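Local coordinates for hypothetical protein (Parabacteroides merdae, PDB 4OO3), which is of unknown function but is probably an NAD(P)-dependent oxidoreductase with a Rossmann-fold nucleotide-binding domain, at residues 25-30 and 397-402. Sequence-based numbering, arbitrary orientation.
Sequences ALVQKV and AHFGQV
Leu26 and Val27, which both meet Phe399, lie in a tight turn whose shortest polar bond runs 2.7 Å from Gln28 N to Ala25 O. A second bond, Lys29 N to Leu26 O, closes a type I turn. No hydrogen bond crosses between 25-30 and 397-402; the contact is apolar and buried. Leu26 lies over one face of the Phe399 ring. Its CD2 methyl makes a CH-pi contact, 3.8 Å from the ring centroid of Phe399 and 25° off the ring normal. That methyl is displaced toward the CG end of the ring, with Leu26 CD2 3.5 Å from Phe399 CG. Val27 CG2 instead meets the ring edge in plane, 3.7 Å from Phe399 CE1. The Phe399 side chain leaves the helix with CG anti to the backbone N (chi1 -168°), which carries the ring across to the turn. His23 also meets this ring, with the planes at about 45°, and Ile148 touches the Phe399 side chain. With an alanine here instead of Phe399, Leu26 CD2 and Val27 CG2 would probably lose their shared partner and a gap would open between turn and helix. Away from the ring, Lys29 NZ forms a salt bridge with Glu396 OE1, a second link between the turn and helix 395-412. The contact joins helix 22-26, which follows strand 14-17 of the parallel Rossmann sheet, and the turn after it to helix 395-412, while Ala25 packs on helix 47-61.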
# COMPACT_ATOMS: atom_id res chain seq x y z
N ALA A 25 -4.83 3.87 -13.69
CA ALA A 25 -5.75 3.19 -14.60
C ALA A 25 -6.56 2.10 -13.91
O ALA A 25 -7.72 1.90 -14.23
CB ALA A 25 -5.00 2.61 -15.79
N LEU A 26 -5.95 1.41 -12.95
CA LEU A 26 -6.61 0.28 -12.30
C LEU A 26 -7.93 0.67 -11.66
O LEU A 26 -8.84 -0.15 -11.56
CB LEU A 26 -5.68 -0.33 -11.24
CG LEU A 26 -6.03 -1.71 -10.67
CD1 LEU A 26 -6.38 -2.69 -11.78
CD2 LEU A 26 -4.86 -2.24 -9.84
N VAL A 27 -8.05 1.93 -11.25
CA VAL A 27 -9.32 2.46 -10.74
C VAL A 27 -10.45 2.26 -11.74
O VAL A 27 -11.60 2.03 -11.36
CB VAL A 27 -9.20 3.96 -10.40
CG1 VAL A 27 -10.56 4.58 -10.12
CG2 VAL A 27 -8.27 4.17 -9.20
N GLN A 28 -10.11 2.35 -13.03
CA GLN A 28 -11.08 2.25 -14.11
C GLN A 28 -11.12 0.87 -14.77
O GLN A 28 -11.75 0.71 -15.82
CB GLN A 28 -10.75 3.31 -15.17
CG GLN A 28 -10.88 4.74 -14.67
CD GLN A 28 -10.56 5.74 -15.75
OE1 GLN A 28 -11.13 5.69 -16.85
NE2 GLN A 28 -9.63 6.64 -15.47
N LYS A 29 -10.47 -0.11 -14.16
CA LYS A 29 -10.48 -1.50 -14.65
C LYS A 29 -11.89 -2.05 -14.80
O LYS A 29 -12.14 -2.88 -15.68
CB LYS A 29 -9.66 -2.38 -13.69
CG LYS A 29 -9.55 -3.86 -14.06
CD LYS A 29 -8.45 -4.11 -15.08
CE LYS A 29 -8.15 -5.59 -15.23
NZ LYS A 29 -6.78 -5.82 -15.76
N VAL A 30 -12.81 -1.61 -13.94
CA VAL A 30 -14.21 -2.06 -14.03
C VAL A 30 -15.17 -0.88 -14.02
O VAL A 30 -14.84 0.20 -13.51
CB VAL A 30 -14.59 -3.07 -12.92
CG1 VAL A 30 -13.51 -4.14 -12.76
CG2 VAL A 30 -14.81 -2.37 -11.59
N ALA A 397 -8.07 -7.45 -7.65
CA ALA A 397 -9.28 -7.61 -6.86
C ALA A 397 -9.17 -6.89 -5.51
O ALA A 397 -10.13 -6.29 -5.05
CB ALA A 397 -9.57 -9.09 -6.63
N HIS A 398 -7.98 -6.93 -4.90
CA HIS A 398 -7.76 -6.20 -3.65
C HIS A 398 -7.90 -4.69 -3.87
O HIS A 398 -8.43 -3.99 -3.01
CB HIS A 398 -6.38 -6.48 -3.04
CG HIS A 398 -6.16 -7.91 -2.68
ND1 HIS A 398 -4.93 -8.53 -2.81
CD2 HIS A 398 -7.01 -8.86 -2.21
CE1 HIS A 398 -5.03 -9.79 -2.44
NE2 HIS A 398 -6.28 -10.02 -2.07
N PHE A 399 -7.41 -4.22 -5.01
CA PHE A 399 -7.47 -2.80 -5.36
C PHE A 399 -8.91 -2.36 -5.63
O PHE A 399 -9.33 -1.29 -5.21
CB PHE A 399 -6.59 -2.56 -6.59
CG PHE A 399 -6.33 -1.11 -6.90
CD1 PHE A 399 -7.26 -0.36 -7.61
CD2 PHE A 399 -5.14 -0.51 -6.51
CE1 PHE A 399 -7.01 0.97 -7.90
CE2 PHE A 399 -4.90 0.82 -6.80
CZ PHE A 399 -5.83 1.56 -7.50
N GLY A 400 -9.65 -3.20 -6.35
CA GLY A 400 -11.06 -2.96 -6.64
C GLY A 400 -11.92 -2.86 -5.39
O GLY A 400 -12.84 -2.05 -5.33
N GLN A 401 -11.60 -3.66 -4.37
CA GLN A 401 -12.34 -3.62 -3.11
C GLN A 401 -12.16 -2.27 -2.43
O GLN A 401 -13.12 -1.73 -1.87
CB GLN A 401 -11.88 -4.74 -2.17
CG GLN A 401 -12.36 -6.12 -2.56
CD GLN A 401 -11.75 -7.20 -1.67
OE1 GLN A 401 -11.89 -7.16 -0.45
NE2 GLN A 401 -11.07 -8.17 -2.29
N VAL A 402 -10.94 -1.73 -2.48
CA VAL A 402 -10.66 -0.42 -1.90
C VAL A 402 -11.44 0.66 -2.63
O VAL A 402 -12.06 1.52 -2.00
CB VAL A 402 -9.15 -0.07 -1.93
CG1 VAL A 402 -8.90 1.30 -1.31
CG2 VAL A 402 -8.34 -1.12 -1.19